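PDB 3QO6: protease Do-like 1, chloroplastic from Arabidopsis thaliana, which acts as a chloroplast serine protease of the HtrA type, is required at high temperature and may degrade damaged proteins. Local coordinates for residues 238-243 with 252-257; 268-273 with 282-287; 262-267 with 326-331; 287-292 with 311-316. All coordinates share one frame; numbering follows the deposited sequence.

Interaction 1. Residues 238-243 with 252-257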
loop_
_atom_site.group_PDB
_atom_site.type_symbol
_atom_site.label_atom_id
_atom_site.label_comp_id
_atom_site.label_asym_id
_atom_site.label_seq_id
_atom_site.Cartn_x
_atom_site.Cartn_y
_atom_site.Cartn_z
ATOM N N LYS B 238 -23.755 -20.772 -21.639
ATOM C CA LYS B 238 -22.968 -19.879 -20.774
ATOM C C LYS B 238 -23.843 -19.765 -19.545
ATOM O O LYS B 238 -24.988 -19.368 -19.644
ATOM C CB LYS B 238 -22.785 -18.487 -21.374
ATOM C CG LYS B 238 -21.587 -18.363 -22.294
ATOM C CD LYS B 238 -21.513 -16.981 -22.922
ATOM C CE LYS B 238 -20.396 -16.849 -23.971
ATOM N NZ LYS B 238 -20.362 -15.461 -24.557
ATOM N N PHE B 239 -23.333 -20.158 -18.393
ATOM C CA PHE B 239 -24.146 -20.043 -17.205
ATOM C C PHE B 239 -23.663 -18.977 -16.253
ATOM O O PHE B 239 -22.594 -18.364 -16.428
ATOM C CB PHE B 239 -24.254 -21.370 -16.460
ATOM C CG PHE B 239 -22.954 -22.005 -16.174
ATOM C CD1 PHE B 239 -22.276 -22.688 -17.160
ATOM C CD2 PHE B 239 -22.399 -21.923 -14.920
ATOM C CE1 PHE B 239 -21.064 -23.284 -16.896
ATOM C CE2 PHE B 239 -21.191 -22.514 -14.644
ATOM C CZ PHE B 239 -20.519 -23.196 -15.631
ATOM N N ALA B 240 -24.496 -18.753 -15.244
ATOM C CA ALA B 240 -24.219 -17.776 -14.221
ATOM C C ALA B 240 -23.327 -18.431 -13.187
ATOM O O ALA B 240 -23.509 -19.598 -12.864
ATOM C CB ALA B 240 -25.527 -17.320 -13.586
ATOM N N PRO B 241 -22.330 -17.693 -12.677
ATOM C CA PRO B 241 -21.412 -18.230 -11.661
ATOM C C PRO B 241 -22.147 -18.419 -10.329
ATOM O O PRO B 241 -23.082 -17.679 -10.023
ATOM C CB PRO B 241 -20.326 -17.162 -11.577
ATOM C CG PRO B 241 -20.327 -16.596 -12.987
ATOM C CD PRO B 241 -21.799 -16.445 -13.248
ATOM N N ASP B 242 -21.726 -19.416 -9.558
ATOM C CA ASP B 242 -22.340 -19.731 -8.274
ATOM C C ASP B 242 -22.676 -18.507 -7.425
ATOM O O ASP B 242 -23.625 -18.534 -6.636
ATOM C CB ASP B 242 -21.420 -20.667 -7.487
ATOM C CG ASP B 242 -21.147 -21.981 -8.221
ATOM O OD1 ASP B 242 -22.112 -22.743 -8.452
ATOM O OD2 ASP B 242 -19.969 -22.247 -8.568
ATOM N N GLN B 243 -21.900 -17.438 -7.600
ATOM C CA GLN B 243 -22.072 -16.182 -6.853
ATOM C C GLN B 243 -23.279 -15.290 -7.197
ATOM O O GLN B 243 -24.223 -15.186 -6.408
ATOM C CB GLN B 243 -20.795 -15.337 -6.961
ATOM C CG GLN B 243 -19.806 -15.521 -5.809
ATOM C CD GLN B 243 -20.321 -14.960 -4.487
ATOM O OE1 GLN B 243 -21.246 -15.508 -3.876
ATOM N NE2 GLN B 243 -19.725 -13.858 -4.045
ATOM N N GLY B 252 -29.984 -25.268 -8.857
ATOM C CA GLY B 252 -28.921 -25.721 -9.748
ATOM C C GLY B 252 -28.158 -24.655 -10.525
ATOM O O GLY B 252 -27.735 -23.651 -9.952
ATOM N N VAL B 253 -27.978 -24.871 -11.829
ATOM C CA VAL B 253 -27.249 -23.924 -12.685
ATOM C C VAL B 253 -28.199 -23.150 -13.588
ATOM O O VAL B 253 -28.962 -23.743 -14.353
ATOM C CB VAL B 253 -26.236 -24.645 -13.609
ATOM C CG1 VAL B 253 -25.314 -23.642 -14.248
ATOM C CG2 VAL B 253 -25.453 -25.651 -12.840
ATOM N N LEU B 254 -28.130 -21.827 -13.521
ATOM C CA LEU B 254 -28.990 -20.964 -14.330
ATOM C C LEU B 254 -28.387 -20.767 -15.716
ATOM O O LEU B 254 -27.320 -20.159 -15.828
ATOM C CB LEU B 254 -29.109 -19.597 -13.644
ATOM C CG LEU B 254 -30.077 -18.513 -14.116
ATOM C CD1 LEU B 254 -29.784 -17.258 -13.325
ATOM C CD2 LEU B 254 -29.933 -18.227 -15.584
ATOM N N VAL B 255 -29.029 -21.246 -16.780
ATOM C CA VAL B 255 -28.411 -20.985 -18.070
ATOM C C VAL B 255 -28.747 -19.548 -18.441
ATOM O O VAL B 255 -29.891 -19.120 -18.379
ATOM C CB VAL B 255 -28.818 -21.995 -19.233
ATOM C CG1 VAL B 255 -29.266 -23.338 -18.679
ATOM C CG2 VAL B 255 -29.812 -21.382 -20.153
ATOM N N LEU B 256 -27.718 -18.784 -18.765
ATOM C CA LEU B 256 -27.890 -17.408 -19.138
ATOM C C LEU B 256 -28.104 -17.360 -20.638
ATOM O O LEU B 256 -28.932 -16.593 -21.133
ATOM C CB LEU B 256 -26.641 -16.621 -18.757
ATOM C CG LEU B 256 -26.292 -16.663 -17.260
ATOM C CD1 LEU B 256 -25.032 -15.846 -16.990
ATOM C CD2 LEU B 256 -27.463 -16.117 -16.446
ATOM N N ASP B 257 -27.364 -18.188 -21.373
ATOM C CA ASP B 257 -27.487 -18.209 -22.834
ATOM C C ASP B 257 -27.227 -19.580 -23.462
ATOM O O ASP B 257 -26.314 -20.322 -23.057
ATOM C CB ASP B 257 -26.533 -17.191 -23.463
ATOM C CG ASP B 257 -26.878 -16.882 -24.905
ATOM O OD1 ASP B 257 -25.957 -16.699 -25.719
ATOM O OD2 ASP B 257 -28.074 -16.803 -25.230
#

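Interaction 2. Residues 268-273 with 282-287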
loop_
_atom_site.group_PDB
_atom_site.type_symbol
_atom_site.label_atom_id
_atom_site.label_comp_id
_atom_site.label_asym_id
_atom_site.label_seq_id
_atom_site.Cartn_x
_atom_site.Cartn_y
_atom_site.Cartn_z
ATOM N N GLY B 268 -33.297 -26.720 -27.899
ATOM C CA GLY B 268 -34.276 -25.802 -27.323
ATOM C C GLY B 268 -34.278 -25.374 -25.840
ATOM O O GLY B 268 -35.368 -25.134 -25.269
ATOM N N LEU B 269 -33.105 -25.287 -25.203
ATOM C CA LEU B 269 -33.048 -24.815 -23.820
ATOM C C LEU B 269 -33.229 -23.298 -23.874
ATOM O O LEU B 269 -32.741 -22.643 -24.805
ATOM C CB LEU B 269 -31.708 -25.137 -23.177
ATOM C CG LEU B 269 -31.721 -26.377 -22.299
ATOM C CD1 LEU B 269 -32.013 -27.598 -23.167
ATOM C CD2 LEU B 269 -30.382 -26.507 -21.568
ATOM N N GLN B 270 -33.911 -22.732 -22.881
ATOM C CA GLN B 270 -34.160 -21.293 -22.880
ATOM C C GLN B 270 -33.163 -20.459 -22.100
ATOM O O GLN B 270 -32.720 -20.837 -21.012
ATOM C CB GLN B 270 -35.550 -21.007 -22.343
ATOM C CG GLN B 270 -36.650 -21.756 -23.068
ATOM C CD GLN B 270 -37.978 -21.644 -22.348
ATOM O OE1 GLN B 270 -38.890 -22.429 -22.592
ATOM N NE2 GLN B 270 -38.094 -20.663 -21.451
ATOM N N SER B 271 -32.840 -19.303 -22.667
ATOM C CA SER B 271 -31.909 -18.362 -22.071
ATOM C C SER B 271 -32.636 -17.357 -21.166
ATOM O O SER B 271 -33.867 -17.267 -21.162
ATOM C CB SER B 271 -31.184 -17.632 -23.190
ATOM O OG SER B 271 -30.770 -18.561 -24.176
ATOM N N THR B 272 -31.872 -16.599 -20.390
ATOM C CA THR B 272 -32.455 -15.607 -19.497
ATOM C C THR B 272 -32.712 -14.343 -20.308
ATOM O O THR B 272 -31.829 -13.927 -21.055
ATOM C CB THR B 272 -31.485 -15.298 -18.370
ATOM O OG1 THR B 272 -31.184 -16.511 -17.676
ATOM C CG2 THR B 272 -32.083 -14.295 -17.411
ATOM N N LYS B 273 -33.907 -13.753 -20.174
ATOM C CA LYS B 273 -34.277 -12.533 -20.911
ATOM C C LYS B 273 -34.793 -11.421 -19.999
ATOM O O LYS B 273 -34.706 -11.535 -18.778
ATOM C CB LYS B 273 -35.347 -12.833 -21.969
ATOM C CG LYS B 273 -34.855 -13.561 -23.220
ATOM C CD LYS B 273 -35.882 -13.479 -24.371
ATOM C CE LYS B 273 -36.065 -12.030 -24.879
ATOM N NZ LYS B 273 -37.123 -11.827 -25.931
ATOM N N LEU B 282 -35.844 -15.568 -15.889
ATOM C CA LEU B 282 -34.882 -16.641 -15.789
ATOM C C LEU B 282 -34.952 -17.664 -16.897
ATOM O O LEU B 282 -36.022 -18.137 -17.253
ATOM C CB LEU B 282 -35.031 -17.363 -14.451
ATOM C CG LEU B 282 -34.372 -16.713 -13.235
ATOM C CD1 LEU B 282 -33.210 -15.839 -13.691
ATOM C CD2 LEU B 282 -35.384 -15.880 -12.476
ATOM N N GLY B 283 -33.794 -18.006 -17.444
ATOM C CA GLY B 283 -33.760 -19.019 -18.475
ATOM C C GLY B 283 -33.897 -20.319 -17.712
ATOM O O GLY B 283 -34.193 -20.305 -16.509
ATOM N N ASP B 284 -33.674 -21.444 -18.382
ATOM C CA ASP B 284 -33.795 -22.727 -17.707
ATOM C C ASP B 284 -32.770 -22.886 -16.582
ATOM O O ASP B 284 -31.738 -22.229 -16.567
ATOM C CB ASP B 284 -33.643 -23.881 -18.711
ATOM C CG ASP B 284 -34.699 -23.848 -19.797
ATOM O OD1 ASP B 284 -35.766 -23.247 -19.562
ATOM O OD2 ASP B 284 -34.463 -24.426 -20.879
ATOM N N ILE B 285 -33.072 -23.758 -15.634
ATOM C CA ILE B 285 -32.158 -24.018 -14.543
ATOM C C ILE B 285 -31.863 -25.507 -14.558
ATOM O O ILE B 285 -32.767 -26.319 -14.422
ATOM C CB ILE B 285 -32.759 -23.647 -13.193
ATOM C CG1 ILE B 285 -33.093 -22.170 -13.163
ATOM C CG2 ILE B 285 -31.774 -23.945 -12.104
ATOM C CD1 ILE B 285 -33.880 -21.793 -11.963
ATOM N N ILE B 286 -30.596 -25.860 -14.735
ATOM C CA ILE B 286 -30.214 -27.253 -14.790
ATOM C C ILE B 286 -30.095 -27.757 -13.370
ATOM O O ILE B 286 -29.319 -27.222 -12.577
ATOM C CB ILE B 286 -28.882 -27.416 -15.535
ATOM C CG1 ILE B 286 -28.992 -26.743 -16.901
ATOM C CG2 ILE B 286 -28.536 -28.894 -15.690
ATOM C CD1 ILE B 286 -27.690 -26.649 -17.635
ATOM N N THR B 287 -30.880 -28.787 -13.062
ATOM C CA THR B 287 -30.916 -29.380 -11.735
ATOM C C THR B 287 -30.313 -30.780 -11.762
ATOM O O THR B 287 -29.929 -31.339 -10.731
ATOM C CB THR B 287 -32.379 -29.437 -11.217
ATOM O OG1 THR B 287 -33.162 -30.308 -12.048
ATOM C CG2 THR B 287 -33.004 -28.032 -11.253
#

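Interaction 3. Residues 262-267 with 326-331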
loop_
_atom_site.group_PDB
_atom_site.type_symbol
_atom_site.label_atom_id
_atom_site.label_comp_id
_atom_site.label_asym_id
_atom_site.label_seq_id
_atom_site.Cartn_x
_atom_site.Cartn_y
_atom_site.Cartn_z
ATOM N N GLY B 262 -25.760 -24.023 -31.035
ATOM C CA GLY B 262 -25.084 -25.033 -30.217
ATOM C C GLY B 262 -25.983 -26.195 -29.804
ATOM O O GLY B 262 -27.169 -26.184 -30.123
ATOM N N PRO B 263 -25.468 -27.205 -29.085
ATOM C CA PRO B 263 -26.280 -28.351 -28.669
ATOM C C PRO B 263 -27.550 -28.063 -27.893
ATOM O O PRO B 263 -28.630 -28.456 -28.331
ATOM C CB PRO B 263 -25.300 -29.201 -27.894
ATOM C CG PRO B 263 -24.025 -28.952 -28.619
ATOM C CD PRO B 263 -24.046 -27.458 -28.826
ATOM N N ALA B 264 -27.446 -27.394 -26.745
ATOM C CA ALA B 264 -28.645 -27.070 -25.951
ATOM C C ALA B 264 -29.526 -26.079 -26.720
ATOM O O ALA B 264 -30.750 -26.000 -26.519
ATOM C CB ALA B 264 -28.248 -26.488 -24.611
ATOM N N GLY B 265 -28.895 -25.314 -27.600
ATOM C CA GLY B 265 -29.666 -24.385 -28.403
ATOM C C GLY B 265 -30.582 -25.161 -29.346
ATOM O O GLY B 265 -31.801 -24.998 -29.297
ATOM N N LYS B 266 -29.997 -26.012 -30.197
ATOM C CA LYS B 266 -30.760 -26.820 -31.144
ATOM C C LYS B 266 -31.736 -27.702 -30.390
ATOM O O LYS B 266 -32.781 -28.070 -30.925
ATOM C CB LYS B 266 -29.838 -27.702 -31.982
ATOM C CG LYS B 266 -28.826 -26.938 -32.808
ATOM C CD LYS B 266 -27.705 -27.845 -33.282
ATOM C CE LYS B 266 -26.551 -27.024 -33.787
ATOM N NZ LYS B 266 -25.426 -27.860 -34.297
ATOM N N ALA B 267 -31.400 -28.045 -29.150
ATOM C CA ALA B 267 -32.274 -28.875 -28.336
ATOM C C ALA B 267 -33.327 -28.036 -27.651
ATOM O O ALA B 267 -34.125 -28.577 -26.878
ATOM C CB ALA B 267 -31.481 -29.626 -27.292
ATOM N N ILE B 326 -34.711 -32.821 -21.175
ATOM C CA ILE B 326 -34.367 -32.513 -22.562
ATOM C C ILE B 326 -33.126 -33.279 -22.977
ATOM O O ILE B 326 -32.139 -33.342 -22.246
ATOM C CB ILE B 326 -34.128 -30.992 -22.757
ATOM C CG1 ILE B 326 -35.402 -30.233 -22.386
ATOM C CG2 ILE B 326 -33.731 -30.689 -24.201
ATOM C CD1 ILE B 326 -35.351 -28.759 -22.638
ATOM N N SER B 327 -33.177 -33.901 -24.139
ATOM C CA SER B 327 -32.010 -34.623 -24.571
ATOM C C SER B 327 -31.164 -33.719 -25.447
ATOM O O SER B 327 -31.651 -33.089 -26.391
ATOM C CB SER B 327 -32.400 -35.909 -25.309
ATOM O OG SER B 327 -32.406 -37.019 -24.419
ATOM N N VAL B 328 -29.888 -33.636 -25.104
ATOM C CA VAL B 328 -28.966 -32.823 -25.866
ATOM C C VAL B 328 -27.806 -33.694 -26.296
ATOM O O VAL B 328 -27.285 -34.475 -25.504
ATOM C CB VAL B 328 -28.425 -31.669 -25.017
ATOM C CG1 VAL B 328 -27.602 -30.726 -25.877
ATOM C CG2 VAL B 328 -29.576 -30.926 -24.382
ATOM N N THR B 329 -27.421 -33.595 -27.561
ATOM C CA THR B 329 -26.271 -34.365 -28.034
ATOM C C THR B 329 -25.081 -33.407 -28.100
ATOM O O THR B 329 -25.078 -32.421 -28.849
ATOM C CB THR B 329 -26.506 -35.013 -29.424
ATOM O OG1 THR B 329 -27.728 -34.529 -29.989
ATOM C CG2 THR B 329 -26.590 -36.519 -29.290
ATOM N N LEU B 330 -24.074 -33.710 -27.296
ATOM C CA LEU B 330 -22.900 -32.872 -27.212
ATOM C C LEU B 330 -22.053 -32.809 -28.468
ATOM O O LEU B 330 -21.692 -33.837 -29.033
ATOM C CB LEU B 330 -22.044 -33.313 -26.016
ATOM C CG LEU B 330 -22.686 -33.156 -24.635
ATOM C CD1 LEU B 330 -23.446 -34.385 -24.302
ATOM C CD2 LEU B 330 -21.620 -32.946 -23.603
ATOM N N GLU B 331 -21.731 -31.593 -28.895
ATOM C CA GLU B 331 -20.902 -31.380 -30.075
ATOM C C GLU B 331 -19.562 -30.803 -29.669
ATOM O O GLU B 331 -19.436 -30.178 -28.614
ATOM C CB GLU B 331 -21.561 -30.389 -31.020
ATOM C CG GLU B 331 -22.950 -30.771 -31.425
ATOM C CD GLU B 331 -23.703 -29.586 -31.977
ATOM O OE1 GLU B 331 -24.899 -29.737 -32.291
ATOM O OE2 GLU B 331 -23.096 -28.498 -32.092
#

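Interaction 4. Residues 287-292 with 311-316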
loop_
_atom_site.group_PDB
_atom_site.type_symbol
_atom_site.label_atom_id
_atom_site.label_comp_id
_atom_site.label_asym_id
_atom_site.label_seq_id
_atom_site.Cartn_x
_atom_site.Cartn_y
_atom_site.Cartn_z
ATOM N N THR B 287 -30.880 -28.787 -13.062
ATOM C CA THR B 287 -30.916 -29.380 -11.735
ATOM C C THR B 287 -30.313 -30.780 -11.762
ATOM O O THR B 287 -29.929 -31.339 -10.731
ATOM C CB THR B 287 -32.379 -29.437 -11.217
ATOM O OG1 THR B 287 -33.162 -30.308 -12.048
ATOM C CG2 THR B 287 -33.004 -28.032 -11.253
ATOM N N SER B 288 -30.224 -31.341 -12.961
ATOM C CA SER B 288 -29.654 -32.664 -13.132
ATOM C C SER B 288 -29.296 -32.888 -14.593
ATOM O O SER B 288 -29.879 -32.284 -15.501
ATOM C CB SER B 288 -30.643 -33.744 -12.689
ATOM O OG SER B 288 -31.519 -34.104 -13.749
ATOM N N VAL B 289 -28.316 -33.754 -14.805
ATOM C CA VAL B 289 -27.863 -34.105 -16.139
ATOM C C VAL B 289 -27.805 -35.628 -16.078
ATOM O O VAL B 289 -27.165 -36.194 -15.185
ATOM C CB VAL B 289 -26.482 -33.501 -16.424
ATOM C CG1 VAL B 289 -25.445 -34.134 -15.527
ATOM C CG2 VAL B 289 -26.133 -33.689 -17.865
ATOM N N ASN B 290 -28.492 -36.274 -17.017
ATOM C CA ASN B 290 -28.611 -37.729 -17.062
ATOM C C ASN B 290 -28.100 -38.496 -15.836
ATOM O O ASN B 290 -26.967 -38.968 -15.799
ATOM C CB ASN B 290 -27.999 -38.311 -18.352
ATOM C CG ASN B 290 -26.558 -37.938 -18.551
ATOM O OD1 ASN B 290 -25.779 -37.877 -17.604
ATOM N ND2 ASN B 290 -26.181 -37.714 -19.805
ATOM N N GLY B 291 -28.963 -38.609 -14.830
ATOM C CA GLY B 291 -28.610 -39.332 -13.625
ATOM C C GLY B 291 -28.095 -38.447 -12.514
ATOM O O GLY B 291 -28.804 -38.164 -11.549
ATOM N N THR B 292 -26.854 -38.005 -12.655
ATOM C CA THR B 292 -26.234 -37.163 -11.651
ATOM C C THR B 292 -26.903 -35.801 -11.505
ATOM O O THR B 292 -27.264 -35.153 -12.494
ATOM C CB THR B 292 -24.763 -36.954 -11.970
ATOM O OG1 THR B 292 -24.134 -38.231 -12.145
ATOM C CG2 THR B 292 -24.082 -36.198 -10.837
ATOM N N ASP B 311 -22.156 -37.901 -27.374
ATOM C CA ASP B 311 -23.056 -38.496 -26.375
ATOM C C ASP B 311 -24.400 -37.769 -26.304
ATOM O O ASP B 311 -24.456 -36.535 -26.335
ATOM C CB ASP B 311 -22.422 -38.463 -24.981
ATOM C CG ASP B 311 -21.315 -39.483 -24.812
ATOM O OD1 ASP B 311 -20.852 -40.050 -25.826
ATOM O OD2 ASP B 311 -20.897 -39.711 -23.659
ATOM N N GLU B 312 -25.489 -38.520 -26.221
ATOM C CA GLU B 312 -26.773 -37.860 -26.116
ATOM C C GLU B 312 -27.123 -37.810 -24.638
ATOM O O GLU B 312 -27.635 -38.762 -24.064
ATOM C CB GLU B 312 -27.864 -38.597 -26.878
ATOM C CG GLU B 312 -29.131 -37.756 -26.952
ATOM C CD GLU B 312 -30.362 -38.545 -27.342
ATOM O OE1 GLU B 312 -30.647 -39.555 -26.660
ATOM O OE2 GLU B 312 -31.048 -38.146 -28.314
ATOM N N VAL B 313 -26.821 -36.680 -24.025
ATOM C CA VAL B 313 -27.075 -36.482 -22.617
ATOM C C VAL B 313 -28.480 -35.963 -22.351
ATOM O O VAL B 313 -28.975 -35.067 -23.049
ATOM C CB VAL B 313 -26.053 -35.510 -22.055
ATOM C CG1 VAL B 313 -26.538 -34.948 -20.761
ATOM C CG2 VAL B 313 -24.737 -36.227 -21.871
ATOM N N THR B 314 -29.126 -36.540 -21.342
ATOM C CA THR B 314 -30.474 -36.129 -20.977
ATOM C C THR B 314 -30.386 -35.174 -19.783
ATOM O O THR B 314 -29.971 -35.550 -18.687
ATOM C CB THR B 314 -31.387 -37.378 -20.670
ATOM O OG1 THR B 314 -32.514 -36.981 -19.879
ATOM C CG2 THR B 314 -30.617 -38.453 -19.943
ATOM N N VAL B 315 -30.766 -33.925 -20.024
ATOM C CA VAL B 315 -30.711 -32.907 -18.991
ATOM C C VAL B 315 -32.074 -32.444 -18.502
ATOM O O VAL B 315 -32.993 -32.183 -19.278
ATOM C CB VAL B 315 -29.898 -31.646 -19.467
ATOM C CG1 VAL B 315 -28.712 -32.081 -20.314
ATOM C CG2 VAL B 315 -30.778 -30.700 -20.255
ATOM N N GLU B 316 -32.176 -32.317 -17.192
ATOM C CA GLU B 316 -33.400 -31.882 -16.544
ATOM C C GLU B 316 -33.283 -30.411 -16.147
ATOM O O GLU B 316 -32.311 -30.009 -15.523
ATOM C CB GLU B 316 -33.620 -32.768 -15.322
ATOM C CG GLU B 316 -34.667 -32.326 -14.332
ATOM C CD GLU B 316 -34.592 -33.169 -13.061
ATOM O OE1 GLU B 316 -34.825 -34.402 -13.152
ATOM O OE2 GLU B 316 -34.278 -32.605 -11.980
#

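Interaction 1. Residues 238-243 with 252-257
A classic beta bulge in the peptide-binding edge of the PDZ domain sets L256 and D257 together against K238, on an antiparallel strand pair. K238 O is gripped by two backbone donors, L256 N at 2.9 Å and D257 N at 3.2 Å, while K238 N returns a bond to D257 O at 3.0 Å. The extra residue shifts the register by one, so F239 comes to lie against V255 in a non-hydrogen-bonded pair. Past the bulge, A240 N bonds L254 O at 3.2 Å.

Side chains fill in between these bonds. L256 leans over the backbone at the end of strand 238-239, with CG and CD1 above the F239-A240 peptide and CD2 at 3.7 Å from A240 CB. With CG of F239 between its own N and carbonyl carbon (chi1 52°), the ring swings away from strand 253-257. V253 CG1 meets F239 CB at 3.3 Å and reaches the ring obliquely near CG and CD2. The ring also packs on a modified side chain of a bound peptide, which shares backbone hydrogen bonds with F239, as expected of a PDZ binding strand. K238 NZ and D257 OD1 stay 5.8 Å apart, too far for a salt bridge though their charges are opposite.

On its other edge, strand 253-257 pairs with strand 285-289, through V253 to I286 and V255 to D284. L45 of a second subunit packs on K238 and D257, and F43 of that subunit on L256.

Interaction 2. Residues 268-273 with 282-287
D284 meets Q270 with both its backbone and its carboxylate. Q270 N gives a short, straight bond to D284 OD2 at 2.7 Å, yet it comes from above the carboxylate plane, 62° out of it. In return D284 N bonds Q270 O at 2.9 Å. The two bonds pin the loop to the start of strand 285-289. CG of D284 stands anti to its carbonyl carbon and beside its N (chi1 -60°), which turns the carboxylate back toward the loop backbone. Oxygen OD2 also lies 3.3 Å from L269 CA, and it forms a salt bridge with R319, which probably offsets the charge of this buried acid.

The Q270 side chain crosses that of D284 at about a right angle, with CB 3.6 Å from D284 OD1 and its amide plane turned 50° from the carboxylate. G283 lies so close under the loop that a beta carbon would run into S271 C and Q270 O. Its CA sits 3.2 Å from S271 O, and its N donates to T272 OG1 at 3.0 Å. That hydroxyl is placed beside its own backbone N, and it also pairs with V255 O, which ties the turn to strand 253-257. S271 has its stronger polar partner in A258 N.

G268 ends the preceding helix in a Schellman motif, with positive phi. The Gly-Leu pair closing that helix and the Gly-Asp pair just before strand 285-289 are recurring sequence features of PDZ domains, and here the aspartate bonds the residue that follows the Gly-Leu pair.

Interaction 3. Residues 262-267 with 326-331
P263 lies with its ring between V328 and E331, crossing the glutamate side chain obliquely. P263 CB meets V328 CG1 at 3.4 Å, while P263 CG rests 3.4 Å from E331 CD. Extended beyond CG, E331 slants past the proline ring and ends at the lysine one turn further on. There K266, also extended, crosses it obliquely and K266 NZ forms a salt bridge with E331 OE1 at 2.8 Å. The ammonium comes in on the syn side, 26° out of the carboxylate plane. An alanine in place of E331 would probably leave the K266 charge without its mate and uncover one side of the P263 ring.

The valine splits its branches between P263 in the helix and A267 just after it. CG1, anti to the V328 backbone N (chi1 -173°), goes to P263, and CG2 reaches A267 CB at 3.7 Å. A267 CB also sits 4.0 Å from I326 CG2. G262 serves as the helix N-cap, and its O accepts from K266 N.

Short helix 263-266 thus packs over one face of strand 326-332, running back along it; the strand's backbone pairs with strand 312-318 through V328 to V313 and I326 to V315. A264 touches I237, and L269 packs on both A264 and I326.

Interaction 4. Residues 287-292 with 311-316
T287 and S288 both stand opposite E316, a classic beta bulge between strands 287-289 and 312-316, which run antiparallel at 174°. This end is firmly bonded. T287 N donates to E316 O at 3.1 Å, and E316 N to S288 O at 2.9 Å. The T287 hydroxyl adds a short bond from OG1 to E316 OE2 at 2.6 Å, met on the anti side of the carboxylate. CG of E316 is anti to its N (chi1 168°), and the chain continues extended, which brings the acid to the threonine. With a leucine here the T287 hydroxyl would probably lose this acceptor, and K323 its long, weak ion-pair partner.

The clearest apolar packing is on the face of V289 and V315, where V289 CG2 lies 3.9 Å from V315 CG1; both residues are buried. The other face, with S288 and E316, is partly open to solvent, as are T314 and N290. Beyond N290 the chain turns back through G291, whose phi is positive, and V289 N bonds T292 O at 2.9 Å. The Asn-Gly pair after the valine is a familiar PDZ sequence feature.

Strand 312-318 runs between strands 285-289 and 326-332 in the sheet. V289 also packs on I303 of helix 297-304, and V313 on L330 of the last strand.

From the N terminus of the PDZ domain, interaction 1 closes first, bringing strand 253-257 back against 238-239 across a short loop. The helix 263-266 then begins the longest closure, interaction 3, which is completed only when strand 326-332 arrives near the end of the domain. Within that span interactions 2 and 4 follow in series: 268-273 meets 282-287 across a small excursion, then strand 285-289 is joined by strand 312-318 after helix 297-304. These two share T287. None of the loops crosses another. Strand 285-289 pairs with 253-257, coupling interactions 1 and 2, while pairing of 312-318 with 326-332 couples interactions 3 and 4, so one sheet carries all four.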